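PDB 6JIX: taurine:2-oxoglutarate aminotransferase from Bifidobacterium kashiwanohense PV20-2, which probably transfers the amino group of taurine to 2-oxoglutarate, using pyridoxal 5'-phosphate as cofactor, as a class-III aminotransferase. Local coordinates for residues F41-Y44 and R48-D51; D105-V110 and F265-F270; R141-S146 and D156-A161; E208-V213 and D243-L248. All blocks are in the same frame, centred on the assembly; numbering follows the deposited sequence.

Contact 1: residues F41-Y44 and R48-D51; sequences FWDY and RYTD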
# COMPACT_ATOMS: atom_id res chain seq x y z
N PHE A 41 17.08 14.14 13.66
CA PHE A 41 16.27 15.04 12.84
C PHE A 41 16.04 16.32 13.65
O PHE A 41 16.30 16.36 14.86
CB PHE A 41 14.96 14.40 12.37
CG PHE A 41 14.08 13.88 13.47
CD1 PHE A 41 13.20 14.73 14.13
CD2 PHE A 41 14.09 12.53 13.81
CE1 PHE A 41 12.36 14.24 15.12
CE2 PHE A 41 13.26 12.05 14.80
CZ PHE A 41 12.39 12.91 15.46
N TRP A 42 15.64 17.38 12.94
CA TRP A 42 15.58 18.72 13.52
C TRP A 42 14.24 19.38 13.24
O TRP A 42 13.74 19.31 12.11
CB TRP A 42 16.71 19.60 12.95
CG TRP A 42 18.09 19.18 13.39
CD1 TRP A 42 18.82 19.70 14.42
CD2 TRP A 42 18.90 18.15 12.80
NE1 TRP A 42 20.02 19.05 14.52
CE2 TRP A 42 20.10 18.10 13.54
CE3 TRP A 42 18.72 17.28 11.73
CZ2 TRP A 42 21.12 17.19 13.23
CZ3 TRP A 42 19.74 16.38 11.43
CH2 TRP A 42 20.92 16.34 12.18
N ASP A 43 13.70 20.07 14.24
CA ASP A 43 12.54 20.91 14.00
C ASP A 43 13.01 22.26 13.44
O ASP A 43 14.21 22.51 13.31
CB ASP A 43 11.70 21.07 15.28
CG ASP A 43 12.48 21.71 16.44
OD1 ASP A 43 13.31 22.62 16.17
OD2 ASP A 43 12.27 21.30 17.62
N TYR A 44 12.08 23.15 13.13
CA TYR A 44 12.47 24.37 12.43
C TYR A 44 13.16 25.38 13.34
O TYR A 44 13.73 26.35 12.82
CB TYR A 44 11.27 24.99 11.74
CG TYR A 44 10.93 24.37 10.39
CD1 TYR A 44 10.17 23.20 10.31
CD2 TYR A 44 11.36 24.95 9.20
CE1 TYR A 44 9.84 22.64 9.08
CE2 TYR A 44 11.04 24.38 7.97
CZ TYR A 44 10.28 23.23 7.91
OH TYR A 44 9.96 22.66 6.70
N ARG A 48 17.54 19.40 18.18
CA ARG A 48 17.91 18.11 17.61
C ARG A 48 17.29 16.98 18.40
O ARG A 48 17.38 16.95 19.64
CB ARG A 48 19.43 17.97 17.58
CG ARG A 48 19.95 16.60 17.21
CD ARG A 48 21.43 16.50 17.48
NE ARG A 48 21.67 16.10 18.87
CZ ARG A 48 22.76 15.45 19.27
NH1 ARG A 48 23.70 15.15 18.39
NH2 ARG A 48 22.90 15.12 20.54
N TYR A 49 16.67 16.03 17.70
CA TYR A 49 16.11 14.84 18.31
C TYR A 49 16.95 13.64 17.87
O TYR A 49 17.21 13.48 16.68
CB TYR A 49 14.63 14.66 17.93
CG TYR A 49 13.82 15.88 18.34
CD1 TYR A 49 13.26 15.97 19.61
CD2 TYR A 49 13.70 16.97 17.48
CE1 TYR A 49 12.56 17.12 20.01
CE2 TYR A 49 13.00 18.12 17.86
CZ TYR A 49 12.44 18.19 19.13
OH TYR A 49 11.75 19.34 19.48
N THR A 50 17.34 12.80 18.82
CA THR A 50 18.05 11.58 18.51
C THR A 50 17.00 10.50 18.29
O THR A 50 16.20 10.21 19.19
CB THR A 50 19.02 11.19 19.63
OG1 THR A 50 19.66 12.36 20.16
CG2 THR A 50 20.09 10.23 19.13
N ASP A 51 17.02 9.90 17.10
CA ASP A 51 15.93 9.02 16.68
C ASP A 51 16.14 7.63 17.27
O ASP A 51 16.53 6.67 16.60
CB ASP A 51 15.85 8.99 15.16
CG ASP A 51 14.61 8.28 14.66
OD1 ASP A 51 13.70 8.00 15.48
OD2 ASP A 51 14.56 7.99 13.44

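Contact 2: residues D105-V110 and F265-F270; sequences DFYQRV and FAWQNF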
# COMPACT_ATOMS: atom_id res chain seq x y z
N ASP A 105 18.38 -22.11 -1.17
CA ASP A 105 18.00 -23.51 -1.32
C ASP A 105 16.56 -23.74 -0.93
O ASP A 105 16.00 -24.78 -1.28
CB ASP A 105 18.91 -24.43 -0.48
CG ASP A 105 20.39 -24.27 -0.84
OD1 ASP A 105 20.69 -24.05 -2.04
OD2 ASP A 105 21.23 -24.36 0.09
N PHE A 106 15.95 -22.80 -0.20
CA PHE A 106 14.56 -22.90 0.19
C PHE A 106 13.63 -21.94 -0.54
O PHE A 106 12.55 -22.34 -0.97
CB PHE A 106 14.45 -22.72 1.70
CG PHE A 106 13.12 -23.07 2.22
CD1 PHE A 106 12.73 -24.40 2.29
CD2 PHE A 106 12.23 -22.09 2.61
CE1 PHE A 106 11.47 -24.74 2.77
CE2 PHE A 106 10.98 -22.43 3.09
CZ PHE A 106 10.61 -23.76 3.17
N TYR A 107 14.00 -20.66 -0.67
CA TYR A 107 13.11 -19.67 -1.26
C TYR A 107 13.42 -19.48 -2.74
O TYR A 107 14.50 -19.84 -3.23
CB TYR A 107 13.20 -18.33 -0.52
CG TYR A 107 12.87 -18.49 0.94
CD1 TYR A 107 11.54 -18.50 1.38
CD2 TYR A 107 13.87 -18.69 1.88
CE1 TYR A 107 11.23 -18.69 2.73
CE2 TYR A 107 13.57 -18.87 3.22
CZ TYR A 107 12.26 -18.87 3.64
OH TYR A 107 11.99 -19.05 4.96
N GLN A 108 12.46 -18.89 -3.45
CA GLN A 108 12.55 -18.78 -4.90
C GLN A 108 12.22 -17.39 -5.41
O GLN A 108 13.00 -16.80 -6.16
CB GLN A 108 11.63 -19.81 -5.56
CG GLN A 108 11.97 -20.07 -7.02
CD GLN A 108 13.46 -20.27 -7.23
OE1 GLN A 108 14.04 -21.23 -6.71
NE2 GLN A 108 14.08 -19.38 -7.98
N ARG A 109 11.08 -16.84 -5.02
CA ARG A 109 10.60 -15.60 -5.63
C ARG A 109 10.27 -14.58 -4.55
O ARG A 109 10.18 -14.90 -3.36
CB ARG A 109 9.39 -15.87 -6.54
CG ARG A 109 9.61 -16.97 -7.55
CD ARG A 109 8.38 -17.16 -8.45
NE ARG A 109 8.71 -18.04 -9.57
CZ ARG A 109 9.31 -17.63 -10.69
NH1 ARG A 109 9.63 -16.36 -10.83
NH2 ARG A 109 9.60 -18.50 -11.65
N VAL A 110 10.11 -13.33 -4.98
CA VAL A 110 9.69 -12.23 -4.13
C VAL A 110 8.51 -11.51 -4.78
O VAL A 110 8.55 -11.19 -5.98
CB VAL A 110 10.84 -11.25 -3.85
CG1 VAL A 110 10.33 -10.03 -3.14
CG2 VAL A 110 11.91 -11.95 -3.04
N PHE A 265 17.12 -11.54 9.02
CA PHE A 265 15.71 -11.67 9.35
C PHE A 265 15.59 -12.26 10.75
O PHE A 265 16.37 -13.14 11.12
CB PHE A 265 14.97 -12.54 8.33
CG PHE A 265 15.04 -11.99 6.93
CD1 PHE A 265 14.48 -10.75 6.64
CD2 PHE A 265 15.67 -12.70 5.92
CE1 PHE A 265 14.55 -10.23 5.34
CE2 PHE A 265 15.74 -12.18 4.62
CZ PHE A 265 15.18 -10.94 4.34
N ALA A 266 14.65 -11.74 11.53
CA ALA A 266 14.53 -12.20 12.91
C ALA A 266 14.22 -13.69 12.97
O ALA A 266 14.72 -14.39 13.86
CB ALA A 266 13.47 -11.39 13.67
N TRP A 267 13.44 -14.22 12.03
CA TRP A 267 13.18 -15.65 12.12
C TRP A 267 14.48 -16.45 12.03
O TRP A 267 14.53 -17.60 12.46
CB TRP A 267 12.16 -16.10 11.06
CG TRP A 267 12.55 -15.88 9.63
CD1 TRP A 267 12.13 -14.87 8.81
CD2 TRP A 267 13.42 -16.71 8.84
NE1 TRP A 267 12.69 -15.01 7.56
CE2 TRP A 267 13.48 -16.13 7.55
CE3 TRP A 267 14.15 -17.87 9.09
CZ2 TRP A 267 14.26 -16.67 6.52
CZ3 TRP A 267 14.92 -18.41 8.06
CH2 TRP A 267 14.97 -17.81 6.80
N GLN A 268 15.57 -15.83 11.55
CA GLN A 268 16.85 -16.52 11.52
C GLN A 268 17.46 -16.70 12.91
O GLN A 268 18.51 -17.35 13.02
CB GLN A 268 17.84 -15.76 10.62
CG GLN A 268 17.67 -16.08 9.14
CD GLN A 268 18.19 -14.96 8.24
OE1 GLN A 268 18.55 -13.88 8.72
NE2 GLN A 268 18.24 -15.22 6.93
N ASN A 269 16.86 -16.13 13.96
CA ASN A 269 17.33 -16.41 15.31
C ASN A 269 16.77 -17.70 15.86
O ASN A 269 17.07 -18.06 17.00
CB ASN A 269 16.91 -15.30 16.28
CG ASN A 269 17.57 -13.99 15.98
OD1 ASN A 269 18.72 -13.76 16.36
ND2 ASN A 269 16.85 -13.10 15.32
N PHE A 270 16.01 -18.43 15.05
CA PHE A 270 15.27 -19.59 15.48
C PHE A 270 15.51 -20.70 14.47
O PHE A 270 15.90 -20.44 13.32
CB PHE A 270 13.75 -19.36 15.59
CG PHE A 270 13.34 -18.17 16.44
CD1 PHE A 270 13.39 -18.23 17.83
CD2 PHE A 270 12.82 -17.03 15.85
CE1 PHE A 270 12.98 -17.14 18.61
CE2 PHE A 270 12.40 -15.94 16.62
CZ PHE A 270 12.47 -16.00 18.00

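Contact 3: residues R141-S146 and D156-A161; sequences RSYHGS and DWRRFA. With PLP (pyridoxal-5'-phosphate), chain G.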
# COMPACT_ATOMS: atom_id res chain seq x y z
N ARG A 141 -1.74 -10.88 20.47
CA ARG A 141 -0.71 -9.87 20.72
C ARG A 141 0.13 -9.72 19.45
O ARG A 141 1.23 -10.26 19.31
CB ARG A 141 0.16 -10.27 21.91
CG ARG A 141 -0.37 -9.89 23.27
CD ARG A 141 0.31 -10.74 24.34
NE ARG A 141 -0.10 -10.41 25.70
CZ ARG A 141 -0.26 -11.30 26.68
NH1 ARG A 141 -0.04 -12.58 26.44
NH2 ARG A 141 -0.63 -10.90 27.89
N SER A 142 -0.41 -8.94 18.52
CA SER A 142 0.23 -8.79 17.22
C SER A 142 -0.39 -7.61 16.48
O SER A 142 -1.53 -7.22 16.74
CB SER A 142 0.09 -10.07 16.37
OG SER A 142 -1.16 -10.14 15.70
N TYR A 143 0.40 -7.04 15.57
CA TYR A 143 -0.09 -6.06 14.60
C TYR A 143 0.47 -6.40 13.23
O TYR A 143 1.68 -6.63 13.08
CB TYR A 143 0.31 -4.63 14.98
CG TYR A 143 -0.21 -3.59 14.02
CD1 TYR A 143 -1.56 -3.26 13.98
CD2 TYR A 143 0.65 -2.94 13.12
CE1 TYR A 143 -2.06 -2.30 13.09
CE2 TYR A 143 0.17 -1.97 12.23
CZ TYR A 143 -1.20 -1.65 12.21
OH TYR A 143 -1.69 -0.70 11.32
N HIS A 144 -0.42 -6.44 12.22
CA HIS A 144 -0.06 -6.79 10.85
C HIS A 144 -0.49 -5.79 9.80
O HIS A 144 -0.35 -6.08 8.60
CB HIS A 144 -0.63 -8.17 10.49
CG HIS A 144 -0.11 -9.28 11.34
ND1 HIS A 144 1.17 -9.77 11.22
CD2 HIS A 144 -0.70 -9.99 12.34
CE1 HIS A 144 1.35 -10.75 12.10
NE2 HIS A 144 0.23 -10.90 12.78
N GLY A 145 -1.06 -4.65 10.18
CA GLY A 145 -1.52 -3.66 9.24
C GLY A 145 -2.95 -3.25 9.52
O GLY A 145 -3.65 -3.84 10.34
N SER A 146 -3.39 -2.22 8.79
CA SER A 146 -4.67 -1.58 9.07
C SER A 146 -5.72 -1.80 7.99
O SER A 146 -6.90 -1.51 8.23
CB SER A 146 -4.46 -0.07 9.27
OG SER A 146 -3.54 0.43 8.33
N ASP A 156 -4.21 -6.61 18.12
CA ASP A 156 -4.45 -5.52 19.05
C ASP A 156 -5.71 -4.73 18.64
O ASP A 156 -6.27 -4.90 17.55
CB ASP A 156 -3.21 -4.62 19.20
CG ASP A 156 -2.87 -3.77 17.95
OD1 ASP A 156 -1.66 -3.50 17.74
OD2 ASP A 156 -3.80 -3.36 17.21
N TRP A 157 -6.15 -3.87 19.55
CA TRP A 157 -7.48 -3.28 19.49
C TRP A 157 -7.70 -2.38 18.28
O TRP A 157 -8.84 -1.98 18.04
CB TRP A 157 -7.74 -2.49 20.79
CG TRP A 157 -6.64 -1.51 21.18
CD1 TRP A 157 -5.67 -1.70 22.13
CD2 TRP A 157 -6.43 -0.19 20.66
NE1 TRP A 157 -4.87 -0.59 22.22
CE2 TRP A 157 -5.31 0.35 21.33
CE3 TRP A 157 -7.08 0.59 19.70
CZ2 TRP A 157 -4.83 1.63 21.07
CZ3 TRP A 157 -6.59 1.86 19.43
CH2 TRP A 157 -5.47 2.37 20.11
N ARG A 158 -6.65 -2.05 17.52
CA ARG A 158 -6.86 -1.29 16.29
C ARG A 158 -7.70 -2.06 15.27
O ARG A 158 -8.17 -1.46 14.29
CB ARG A 158 -5.51 -0.89 15.70
CG ARG A 158 -4.78 0.16 16.54
CD ARG A 158 -3.48 0.56 15.90
NE ARG A 158 -2.43 -0.41 16.20
CZ ARG A 158 -1.16 -0.25 15.85
NH1 ARG A 158 -0.79 0.83 15.17
NH2 ARG A 158 -0.26 -1.17 16.18
N ARG A 159 -7.87 -3.37 15.47
CA ARG A 159 -8.76 -4.19 14.66
C ARG A 159 -10.25 -3.89 14.90
O ARG A 159 -11.07 -4.12 14.00
CB ARG A 159 -8.47 -5.67 14.95
CG ARG A 159 -9.68 -6.59 14.88
CD ARG A 159 -9.25 -8.04 14.80
NE ARG A 159 -8.57 -8.42 16.03
CZ ARG A 159 -9.19 -8.83 17.13
NH1 ARG A 159 -10.52 -8.93 17.15
NH2 ARG A 159 -8.50 -9.16 18.21
N PHE A 160 -10.62 -3.36 16.08
CA PHE A 160 -12.03 -3.20 16.42
C PHE A 160 -12.74 -2.28 15.42
O PHE A 160 -13.89 -2.54 15.02
CB PHE A 160 -12.19 -2.68 17.85
CG PHE A 160 -11.57 -3.57 18.90
CD1 PHE A 160 -11.08 -4.84 18.58
CD2 PHE A 160 -11.47 -3.14 20.22
CE1 PHE A 160 -10.49 -5.67 19.56
CE2 PHE A 160 -10.89 -3.95 21.21
CZ PHE A 160 -10.39 -5.22 20.88
N ALA A 161 -12.08 -1.18 15.04
CA ALA A 161 -12.66 -0.29 14.03
C ALA A 161 -12.86 -1.02 12.71
O ALA A 161 -13.93 -0.94 12.10
CB ALA A 161 -11.78 0.94 13.83
N1 PLP G . 3.60 -5.81 10.46
C2 PLP G . 4.29 -5.33 11.49
C2A PLP G . 5.08 -6.27 12.39
C3 PLP G . 4.30 -3.94 11.77
O3 PLP G . 5.01 -3.42 12.84
C4 PLP G . 3.60 -3.08 10.97
C4A PLP G . 3.64 -1.56 11.30
O4A PLP G . 3.83 -1.18 12.46
C5 PLP G . 2.87 -3.63 9.87
C6 PLP G . 2.90 -5.01 9.63
C5A PLP G . 2.06 -2.68 8.92
O4P PLP G . 3.00 -2.11 8.06
P PLP G . 2.61 -0.79 7.18
O1P PLP G . 3.66 -0.50 6.21
O2P PLP G . 1.42 -1.04 6.34
O3P PLP G . 2.31 0.49 8.23

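Contact 4: residues E208-V213 and D243-L248; sequences EGPDSV and DKYGIL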
# COMPACT_ATOMS: atom_id res chain seq x y z
N GLU A 208 -10.61 -26.27 15.54
CA GLU A 208 -11.00 -25.55 14.34
C GLU A 208 -10.90 -26.40 13.08
O GLU A 208 -11.33 -25.94 12.01
CB GLU A 208 -10.13 -24.30 14.18
CG GLU A 208 -10.37 -23.22 15.22
CD GLU A 208 -11.70 -22.56 15.05
OE1 GLU A 208 -12.42 -22.95 14.09
OE2 GLU A 208 -12.03 -21.64 15.84
N GLY A 209 -10.37 -27.62 13.17
CA GLY A 209 -10.13 -28.47 12.02
C GLY A 209 -8.83 -28.12 11.32
O GLY A 209 -8.78 -27.20 10.49
N PRO A 210 -7.75 -28.85 11.65
CA PRO A 210 -6.43 -28.48 11.09
C PRO A 210 -6.39 -28.50 9.57
O PRO A 210 -5.62 -27.75 8.97
CB PRO A 210 -5.49 -29.51 11.72
CG PRO A 210 -6.18 -29.94 12.99
CD PRO A 210 -7.65 -29.91 12.67
N ASP A 211 -7.21 -29.34 8.94
CA ASP A 211 -7.34 -29.39 7.48
C ASP A 211 -7.94 -28.12 6.89
O ASP A 211 -7.93 -27.98 5.67
CB ASP A 211 -8.19 -30.59 7.06
CG ASP A 211 -7.38 -31.87 6.97
OD1 ASP A 211 -6.16 -31.82 7.27
OD2 ASP A 211 -7.95 -32.92 6.59
N SER A 212 -8.50 -27.24 7.72
CA SER A 212 -9.09 -26.00 7.23
C SER A 212 -8.23 -24.77 7.50
O SER A 212 -8.66 -23.65 7.18
CB SER A 212 -10.47 -25.79 7.85
OG SER A 212 -10.35 -25.36 9.19
N VAL A 213 -7.04 -24.95 8.06
CA VAL A 213 -6.16 -23.83 8.42
C VAL A 213 -5.10 -23.72 7.34
O VAL A 213 -4.24 -24.60 7.23
CB VAL A 213 -5.51 -24.01 9.79
CG1 VAL A 213 -4.56 -22.83 10.03
CG2 VAL A 213 -6.56 -24.11 10.88
N ASP A 243 4.04 -28.13 10.25
CA ASP A 243 4.52 -29.29 9.51
C ASP A 243 3.59 -30.48 9.72
O ASP A 243 3.22 -31.17 8.76
CB ASP A 243 5.93 -29.63 9.97
CG ASP A 243 6.98 -28.62 9.51
OD1 ASP A 243 6.69 -27.76 8.65
OD2 ASP A 243 8.11 -28.71 10.01
N LYS A 244 3.21 -30.74 10.97
CA LYS A 244 2.31 -31.85 11.27
C LYS A 244 1.00 -31.74 10.49
O LYS A 244 0.50 -32.75 9.98
CB LYS A 244 2.03 -31.88 12.78
CG LYS A 244 1.26 -33.08 13.25
CD LYS A 244 1.12 -33.07 14.77
CE LYS A 244 0.02 -34.01 15.25
NZ LYS A 244 0.34 -34.60 16.58
N TYR A 245 0.46 -30.53 10.37
CA TYR A 245 -0.90 -30.33 9.88
C TYR A 245 -0.99 -29.85 8.44
O TYR A 245 -2.10 -29.76 7.91
CB TYR A 245 -1.62 -29.35 10.81
CG TYR A 245 -1.90 -29.98 12.16
CD1 TYR A 245 -2.59 -31.17 12.26
CD2 TYR A 245 -1.45 -29.39 13.33
CE1 TYR A 245 -2.85 -31.75 13.48
CE2 TYR A 245 -1.71 -29.97 14.56
CZ TYR A 245 -2.40 -31.16 14.63
OH TYR A 245 -2.66 -31.76 15.85
N GLY A 246 0.13 -29.57 7.79
CA GLY A 246 0.10 -29.04 6.44
C GLY A 246 -0.25 -27.57 6.36
O GLY A 246 -0.74 -27.13 5.31
N ILE A 247 -0.07 -26.83 7.43
CA ILE A 247 -0.34 -25.40 7.51
C ILE A 247 0.93 -24.64 7.15
O ILE A 247 2.01 -24.96 7.66
CB ILE A 247 -0.80 -25.04 8.94
CG1 ILE A 247 -2.14 -25.69 9.29
CG2 ILE A 247 -0.78 -23.54 9.16
CD1 ILE A 247 -2.32 -25.89 10.80
N LEU A 248 0.80 -23.62 6.31
CA LEU A 248 1.95 -22.77 6.02
C LEU A 248 2.23 -21.86 7.20
O LEU A 248 1.31 -21.35 7.85
CB LEU A 248 1.72 -21.93 4.76
CG LEU A 248 1.36 -22.70 3.49
CD1 LEU A 248 0.99 -21.76 2.38
CD2 LEU A 248 2.51 -23.57 3.07
O HOH W 1 -4.01 -31.66 9.28

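Contact 1: residues F41-Y44 and R48-D51
Phe41 and Tyr49 are an antiparallel hydrogen-bonded pair of a beta hairpin; the axes of segments 41-43 and 48-51 approach to 4.9 Å and run 147° apart in direction. Phe41 N donates to Tyr49 O over 3.1 Å. Tyr49 N donates back to Phe41 O over 2.9 Å, in a nearly straight bond. Trp42 and Arg48 form the next, non-hydrogen-bonded pair, and their side chains run side by side in the same direction. Phe41 and Tyr49 occupy the other face of the sheet. Tyr49 CB lies over the Phe41 ring as a CH-pi contact, 3.9 Å from the ring centroid. The two rings are 24° from parallel but slid apart. The edge of the Phe41 ring at CE2 meets Asp51 CG. Asp51 OD2 is hydrogen-bonded to His63 NE2 and OD1 to Leu55 N, and the residue belongs to a glutamic acid pocket. Tyr86 of the second subunit also meets the Phe41 ring. Tyr49 OH donates to Asp43 OD2 over 2.8 Å. A leucine in place of Tyr49 would probably leave this oxygen without its hydroxyl mate. Asp43 CG stands between its own N and carbonyl carbon (chi1 60°), which also lets OD1 accept from Lys47 N.

Contact 2: residues D105-V110 and F265-F270
The backbones carrying Tyr107 and Trp267 stay far apart: the nearest CA atoms of the two segments, those of Tyr107 and Phe265, are 13.5 Å from each other. Residues 107-110 are the start of a strand, and 266-269 form a short 3-10 turn. Two long aromatic side chains span the gap, reaching in from opposite directions. The phenol end of Tyr107 does the touching. Its OH lies over one face of the indole, toward the rim of the six-membered ring, 3.6 Å from Trp267 CZ2. Tyr107 CE2 also packs on Trp267 CH2 at 4.0 Å. The ring planes meet obliquely, 51° apart. The Tyr107 hydroxyl is hydrogen-bonded to Pro274 O. The other face of the indole carries CG of Gln268.

The pair lies in the interior of the large, cofactor-binding domain of a fold-type I aminotransferase. Strand 107-113 is the outermost on its side of the seven-stranded sheet within this chain, and the 3-10 turn lies in the loop between strands 248-252 and 276-279. Phe277 of the latter strand meets both Tyr107 and Trp267.

The turn is braced from within. Gln268 OE1 accepts from Phe265 N over 2.8 Å, with the donor above the carbonyl plane. Ala266 O is gripped twice by Asn269: the backbone N comes to 2.8 Å, and ND2, 2.9 Å away, is in the carbonyl plane on a lone pair. Glu253 accepts from the backbone N of both Ala266 and Trp267.

Contact 3: residues R141-S146 and D156-A161
Asp156 OD1, packed beside Tyr143 CB, is gripped by two donors: Arg158 NH2 at 3.1 Å and Asn225 ND2. The contact lies beside the cofactor in the PLP pocket of a fold-type I aminotransferase. Tyr143, His144 and Gly145 all belong to that pocket. The bond from Arg158 NH2 is a salt bridge; it meets OD1 on the syn side, and the oxygen lies in the guanidinium plane. Asp156 OD2 takes Arg158 N over 3.2 Å, a capping bond in the turn that leads into helix 159-162. A weak bond from Arg158 NE reaches the same oxygen. The carboxylate therefore fixes both the backbone and the flat end of Arg158.

Held in this way, the guanidinium lies flat on the Tyr143 ring. It is a cation-pi stack, with centres 3.6 Å apart and planes at 17°. Gly145 N lies over the centre of the ring's opposite face, so the phenol is sandwiched. One backbone hydrogen bond joins the segments, from Asp156 N to Ser142 O over 3.1 Å. Tyr143 N is hydrogen-bonded to Glu219 OE2, and His144 ND1 to Asp252 OD2, both pocket residues. The Tyr143 side chain extends with CG opposite its backbone N (chi1 -178°). Its ring edge thus faces the cofactor, with Tyr143 CE2 3.6 Å from PLP C4A.

Contact 4: residues E208-V213 and D243-L248
Pro210 packs on Tyr245, and Val213 on Ile247. These two apolar pairs make most of the contact. Pro210 has the largest buried area. Its CG lies over one face of the Tyr245 ring, toward the rim, and its CB meets Tyr245 CD1. Pro210 CG makes a CH-pi contact, 4.1 Å from the centroid of the Tyr245 ring and 24° off its normal. CG of Lys244 lies over the opposite face. The far end of Tyr245 is held as well, since its OH is hydrogen-bonded to Asp202 OD1 and Gln206 NE2 of helix 190-208.

Ile247 is the second centre. Its CG1 stands opposite the carbonyl carbon (chi1 -65°), which brings CG1 and CD1 onto Val213. Ile247 CG1 is 3.8 Å from Val213 CB. The other branch, Ile247 CG2, lies 3.9 Å from Val213 CG1. An alanine at Ile247 would probably open a gap beside Val213 and leave its CB and CG1 without this cover.

No direct hydrogen bond joins the segments. A water bridges them instead, donating to Asp211 OD1 at 2.9 Å and to Tyr245 O at 3.0 Å. Arg133 NH1 adds a second link, being hydrogen-bonded to both Tyr245 O and Val213 O.

Gly209 and Gly246, both with positive phi, follow the ends of helices 190-208 and 234-245. Strand 213-219, helix 234-245 and strand 248-252 make a beta-alpha-beta crossover between adjacent parallel strands of the large domain's seven-stranded sheet. Val213 and Ile247 both rest on Leu205 of helix 190-208 where these strands begin.

In the fold
From the N terminus, contact 1 comes first and closes a tight hairpin, with residues 44-47 linking its strands. The chain then enters the large domain, and contact 2 opens at 105-110. It closes only at 265-270, after a long excursion through helices and strands. Contacts 3 and 4 both fall within that excursion, one after the other, and none of the four cross. Contact 3 closes a short loop after strand 135-139, beside the cofactor. Contact 4 ties the approach to strand 213-219 to that of strand 248-252. Contacts 1 and 4 lie on opposite sides of the chain's centre, about 48 Å between centres. Contacts 1, 2 and 3 also touch the second subunit.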